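Long-range contact in O-succinylhomoserine sulfhydrylase (Mycobacterium tuberculosis, PDB 3NDN), which probably makes L-homocysteine from O-succinyl-L-homoserine and hydrogen sulfide with the help of pyridoxal 5'-phosphate, a step toward methionine: residues A[284-298]-A[397-410]. Sequence-based numbering, arbitrary orientation.
Sequences SNASAQRIAEFLNGH and VGLEDTDDLIADID
In the C-terminal domain of this fold type I, pyridoxal-phosphate-dependent enzyme, helix 284-296 packs on helix 402-410 and the loop leading into it, illustrating near-parallel packing beside a mixed sheet: I291, F294 and R290 meet V397 of that loop and T402 and I406 of the second helix, the helix axes crossing at -33°. I291 lies at the centre, its CD1 meeting V397 CG2 tip to tip at 3.8 Å while its CG2 touches I409. A turn further on, I406 CG2 sits over the centre of the F294 ring, a CH-pi contact of 3.6 Å to the centroid. With CG anti to the backbone N (chi1 170°), F294 leans across to receive that methyl. L295 CD2 touches I409 CG2, and its side chain also packs on V329 and F331 of the sheet. Polar groups frame this apolar centre. S284 OG donates to G398 O from above its carbonyl plane, and a water links S287 OG with the carbonyls of G398 and E400. R290 lays one guanidinium face over T402 CG2 and sends NH2 to D403 OD1, 3.1 Å away, in a salt bridge, the guanidinium and carboxylate planes 71° apart. E400 reaches R33 of a second subunit. At the far end, H298 NE2 donates in its ring plane to D410 OD1, 3.0 Å away.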
loop_
_atom_site.group_PDB
_atom_site.type_symbol
_atom_site.label_atom_id
_atom_site.label_comp_id
_atom_site.label_asym_id
_atom_site.label_seq_id
_atom_site.Cartn_x
_atom_site.Cartn_y
_atom_site.Cartn_z
ATOM N N SER A 284 -24.447 13.506 1.037
ATOM C CA SER A 284 -24.861 13.114 -0.327
ATOM C C SER A 284 -26.384 12.904 -0.485
ATOM O O SER A 284 -26.969 13.271 -1.525
ATOM C CB SER A 284 -24.085 11.886 -0.795
ATOM O OG SER A 284 -22.731 12.213 -1.036
ATOM N N ASN A 285 -27.018 12.345 0.550
ATOM C CA ASN A 285 -28.487 12.206 0.588
ATOM C C ASN A 285 -29.199 13.557 0.543
ATOM O O ASN A 285 -30.142 13.726 -0.225
ATOM C CB ASN A 285 -28.923 11.402 1.818
ATOM C CG ASN A 285 -30.443 11.218 1.906
ATOM O OD1 ASN A 285 -31.026 10.388 1.211
ATOM N ND2 ASN A 285 -31.075 11.965 2.811
ATOM N N ALA A 286 -28.738 14.529 1.350
ATOM C CA ALA A 286 -29.327 15.861 1.356
ATOM C C ALA A 286 -29.132 16.577 0.021
ATOM O O ALA A 286 -30.046 17.276 -0.476
ATOM C CB ALA A 286 -28.766 16.705 2.525
ATOM N N SER A 287 -27.945 16.395 -0.558
ATOM C CA SER A 287 -27.600 16.979 -1.857
ATOM C C SER A 287 -28.465 16.383 -2.982
ATOM O O SER A 287 -29.005 17.119 -3.827
ATOM C CB SER A 287 -26.100 16.784 -2.131
ATOM O OG SER A 287 -25.709 17.360 -3.369
ATOM N N ALA A 288 -28.641 15.064 -2.961
ATOM C CA ALA A 288 -29.482 14.386 -3.970
ATOM C C ALA A 288 -30.969 14.838 -3.892
ATOM O O ALA A 288 -31.642 15.020 -4.933
ATOM C CB ALA A 288 -29.357 12.886 -3.826
ATOM N N GLN A 289 -31.467 15.054 -2.668
ATOM C CA GLN A 289 -32.839 15.574 -2.453
ATOM C C GLN A 289 -33.010 16.933 -3.139
ATOM O O GLN A 289 -34.021 17.170 -3.802
ATOM C CB GLN A 289 -33.126 15.692 -0.943
ATOM C CG GLN A 289 -34.511 16.231 -0.567
ATOM C CD GLN A 289 -35.596 15.165 -0.579
ATOM O OE1 GLN A 289 -35.417 14.063 -0.055
ATOM N NE2 GLN A 289 -36.746 15.507 -1.144
ATOM N N ARG A 290 -32.029 17.828 -2.973
ATOM C CA ARG A 290 -32.067 19.152 -3.617
ATOM C C ARG A 290 -32.008 19.072 -5.148
ATOM O O ARG A 290 -32.683 19.833 -5.841
ATOM C CB ARG A 290 -30.935 20.077 -3.108
ATOM C CG ARG A 290 -31.131 20.683 -1.713
ATOM C CD ARG A 290 -30.027 21.716 -1.373
ATOM N NE ARG A 290 -29.950 22.773 -2.384
ATOM C CZ ARG A 290 -28.954 23.649 -2.526
ATOM N NH1 ARG A 290 -27.902 23.638 -1.715
ATOM N NH2 ARG A 290 -29.014 24.551 -3.500
ATOM N N ILE A 291 -31.173 18.174 -5.664
ATOM C CA ILE A 291 -31.011 17.967 -7.117
ATOM C C ILE A 291 -32.286 17.374 -7.753
ATOM O O ILE A 291 -32.694 17.784 -8.852
ATOM C CB ILE A 291 -29.696 17.134 -7.433
ATOM C CG1 ILE A 291 -28.451 17.996 -7.183
ATOM C CG2 ILE A 291 -29.671 16.613 -8.893
ATOM C CD1 ILE A 291 -27.128 17.211 -7.000
ATOM N N ALA A 292 -32.931 16.444 -7.050
ATOM C CA ALA A 292 -34.193 15.853 -7.510
ATOM C C ALA A 292 -35.296 16.908 -7.628
ATOM O O ALA A 292 -36.034 16.937 -8.619
ATOM C CB ALA A 292 -34.631 14.734 -6.570
ATOM N N GLU A 293 -35.381 17.790 -6.627
ATOM C CA GLU A 293 -36.353 18.883 -6.635
ATOM C C GLU A 293 -36.084 19.912 -7.756
ATOM O O GLU A 293 -37.027 20.440 -8.372
ATOM C CB GLU A 293 -36.411 19.547 -5.244
ATOM C CG GLU A 293 -36.970 18.623 -4.149
ATOM C CD GLU A 293 -36.724 19.133 -2.731
ATOM O OE1 GLU A 293 -35.939 20.094 -2.553
ATOM O OE2 GLU A 293 -37.306 18.553 -1.785
ATOM N N PHE A 294 -34.806 20.183 -8.029
ATOM C CA PHE A 294 -34.411 21.108 -9.099
ATOM C C PHE A 294 -34.787 20.557 -10.483
ATOM O O PHE A 294 -35.365 21.275 -11.309
ATOM C CB PHE A 294 -32.911 21.462 -9.022
ATOM C CG PHE A 294 -32.400 22.208 -10.235
ATOM C CD1 PHE A 294 -32.593 23.589 -10.352
ATOM C CD2 PHE A 294 -31.768 21.526 -11.272
ATOM C CE1 PHE A 294 -32.137 24.275 -11.470
ATOM C CE2 PHE A 294 -31.308 22.206 -12.404
ATOM C CZ PHE A 294 -31.493 23.578 -12.503
ATOM N N LEU A 295 -34.484 19.284 -10.714
ATOM C CA LEU A 295 -34.869 18.600 -11.958
ATOM C C LEU A 295 -36.406 18.543 -12.133
ATOM O O LEU A 295 -36.923 18.818 -13.222
ATOM C CB LEU A 295 -34.235 17.209 -12.039
ATOM C CG LEU A 295 -32.740 17.147 -12.401
ATOM C CD1 LEU A 295 -32.072 15.834 -11.936
ATOM C CD2 LEU A 295 -32.502 17.376 -13.898
ATOM N N ASN A 296 -37.118 18.224 -11.051
ATOM C CA ASN A 296 -38.587 18.146 -11.056
ATOM C C ASN A 296 -39.248 19.445 -11.542
ATOM O O ASN A 296 -40.277 19.407 -12.209
ATOM C CB ASN A 296 -39.093 17.767 -9.654
ATOM C CG ASN A 296 -40.579 17.425 -9.623
ATOM O OD1 ASN A 296 -41.090 16.694 -10.473
ATOM N ND2 ASN A 296 -41.270 17.930 -8.612
ATOM N N GLY A 297 -38.634 20.587 -11.229
ATOM C CA GLY A 297 -39.160 21.885 -11.642
ATOM C C GLY A 297 -38.633 22.461 -12.951
ATOM O O GLY A 297 -39.020 23.567 -13.331
ATOM N N HIS A 298 -37.764 21.723 -13.641
ATOM C CA HIS A 298 -37.098 22.218 -14.854
ATOM C C HIS A 298 -37.927 21.951 -16.124
ATOM O O HIS A 298 -38.479 20.846 -16.275
ATOM C CB HIS A 298 -35.711 21.562 -14.976
ATOM C CG HIS A 298 -34.773 22.285 -15.893
ATOM N ND1 HIS A 298 -34.790 22.121 -17.261
ATOM C CD2 HIS A 298 -33.790 23.182 -15.635
ATOM C CE1 HIS A 298 -33.858 22.882 -17.807
ATOM N NE2 HIS A 298 -33.234 23.535 -16.842
ATOM N N VAL A 397 -24.780 11.148 -7.105
ATOM C CA VAL A 397 -24.406 12.373 -6.348
ATOM C C VAL A 397 -23.305 12.168 -5.295
ATOM O O VAL A 397 -23.441 11.329 -4.390
ATOM C CB VAL A 397 -25.658 13.039 -5.713
ATOM C CG1 VAL A 397 -25.298 14.309 -4.894
ATOM C CG2 VAL A 397 -26.672 13.405 -6.817
ATOM N N GLY A 398 -22.229 12.953 -5.428
ATOM C CA GLY A 398 -21.066 12.893 -4.549
ATOM C C GLY A 398 -21.019 14.031 -3.528
ATOM O O GLY A 398 -22.036 14.381 -2.923
ATOM N N LEU A 399 -19.831 14.604 -3.352
ATOM C CA LEU A 399 -19.549 15.551 -2.269
ATOM C C LEU A 399 -19.202 16.973 -2.714
ATOM O O LEU A 399 -18.953 17.846 -1.872
ATOM C CB LEU A 399 -18.438 14.975 -1.349
ATOM C CG LEU A 399 -18.765 13.728 -0.522
ATOM C CD1 LEU A 399 -17.541 13.204 0.273
ATOM C CD2 LEU A 399 -19.943 13.964 0.427
ATOM N N GLU A 400 -19.206 17.237 -4.020
ATOM C CA GLU A 400 -18.999 18.612 -4.507
ATOM C C GLU A 400 -20.125 19.555 -3.994
ATOM O O GLU A 400 -21.201 19.088 -3.582
ATOM C CB GLU A 400 -18.892 18.668 -6.042
ATOM C CG GLU A 400 -17.912 17.673 -6.671
ATOM C CD GLU A 400 -18.570 16.355 -7.100
ATOM O OE1 GLU A 400 -19.535 15.907 -6.457
ATOM O OE2 GLU A 400 -18.100 15.741 -8.073
ATOM N N ASP A 401 -19.840 20.859 -3.955
ATOM C CA ASP A 401 -20.857 21.876 -3.603
ATOM C C ASP A 401 -22.146 21.670 -4.415
ATOM O O ASP A 401 -22.092 21.510 -5.627
ATOM C CB ASP A 401 -20.304 23.288 -3.850
ATOM C CG ASP A 401 -21.230 24.387 -3.339
ATOM O OD1 ASP A 401 -21.186 24.699 -2.133
ATOM O OD2 ASP A 401 -21.995 24.959 -4.148
ATOM N N THR A 402 -23.294 21.648 -3.738
ATOM C CA THR A 402 -24.583 21.397 -4.411
ATOM C C THR A 402 -24.887 22.458 -5.480
ATOM O O THR A 402 -25.438 22.154 -6.547
ATOM C CB THR A 402 -25.759 21.272 -3.397
ATOM O OG1 THR A 402 -25.414 20.313 -2.389
ATOM C CG2 THR A 402 -27.041 20.814 -4.098
ATOM N N ASP A 403 -24.509 23.699 -5.192
ATOM C CA ASP A 403 -24.689 24.805 -6.136
ATOM C C ASP A 403 -23.845 24.647 -7.406
ATOM O O ASP A 403 -24.277 25.024 -8.486
ATOM C CB ASP A 403 -24.353 26.146 -5.460
ATOM C CG ASP A 403 -25.328 26.516 -4.346
ATOM O OD1 ASP A 403 -26.516 26.099 -4.394
ATOM O OD2 ASP A 403 -24.897 27.260 -3.433
ATOM N N ASP A 404 -22.632 24.107 -7.275
ATOM C CA ASP A 404 -21.752 23.905 -8.429
ATOM C C ASP A 404 -22.313 22.782 -9.331
ATOM O O ASP A 404 -22.204 22.859 -10.560
ATOM C CB ASP A 404 -20.306 23.558 -7.994
ATOM C CG ASP A 404 -19.552 24.738 -7.337
ATOM O OD1 ASP A 404 -19.837 25.915 -7.640
ATOM O OD2 ASP A 404 -18.630 24.476 -6.522
ATOM N N LEU A 405 -22.902 21.751 -8.719
ATOM C CA LEU A 405 -23.498 20.626 -9.469
ATOM C C LEU A 405 -24.769 21.048 -10.231
ATOM O O LEU A 405 -24.962 20.670 -11.396
ATOM C CB LEU A 405 -23.783 19.436 -8.551
ATOM C CG LEU A 405 -22.566 18.690 -7.952
ATOM C CD1 LEU A 405 -22.982 17.781 -6.807
ATOM C CD2 LEU A 405 -21.830 17.883 -9.040
ATOM N N ILE A 406 -25.627 21.810 -9.562
ATOM C CA ILE A 406 -26.845 22.363 -10.192
ATOM C C ILE A 406 -26.525 23.266 -11.386
ATOM O O ILE A 406 -27.162 23.152 -12.436
ATOM C CB ILE A 406 -27.781 23.052 -9.152
ATOM C CG1 ILE A 406 -28.474 21.975 -8.307
ATOM C CG2 ILE A 406 -28.847 23.923 -9.860
ATOM C CD1 ILE A 406 -29.112 22.462 -7.011
ATOM N N ALA A 407 -25.540 24.151 -11.227
ATOM C CA ALA A 407 -25.024 24.960 -12.323
ATOM C C ALA A 407 -24.575 24.122 -13.538
ATOM O O ALA A 407 -24.888 24.482 -14.662
ATOM C CB ALA A 407 -23.872 25.874 -11.845
ATOM N N ASP A 408 -23.824 23.036 -13.309
ATOM C CA ASP A 408 -23.347 22.152 -14.392
ATOM C C ASP A 408 -24.502 21.440 -15.103
ATOM O O ASP A 408 -24.495 21.304 -16.326
ATOM C CB ASP A 408 -22.326 21.113 -13.842
ATOM C CG ASP A 408 -21.493 20.425 -14.951
ATOM O OD1 ASP A 408 -21.124 21.086 -15.951
ATOM O OD2 ASP A 408 -21.163 19.219 -14.800
ATOM N N ILE A 409 -25.488 20.983 -14.334
ATOM C CA ILE A 409 -26.669 20.322 -14.900
ATOM C C ILE A 409 -27.525 21.326 -15.719
ATOM O O ILE A 409 -27.939 21.022 -16.833
ATOM C CB ILE A 409 -27.512 19.628 -13.797
ATOM C CG1 ILE A 409 -26.700 18.507 -13.117
ATOM C CG2 ILE A 409 -28.826 19.057 -14.356
ATOM C CD1 ILE A 409 -27.360 17.983 -11.808
ATOM N N ASP A 410 -27.744 22.521 -15.175
ATOM C CA ASP A 410 -28.550 23.555 -15.865
ATOM C C ASP A 410 -27.932 24.008 -17.198
ATOM O O ASP A 410 -28.654 24.223 -18.184
ATOM C CB ASP A 410 -28.794 24.761 -14.942
ATOM C CG ASP A 410 -29.954 25.665 -15.422
ATOM O OD1 ASP A 410 -31.071 25.168 -15.670
ATOM O OD2 ASP A 410 -29.744 26.884 -15.532
HETATM O O HOH W 1 -22.856 17.116 -2.893
#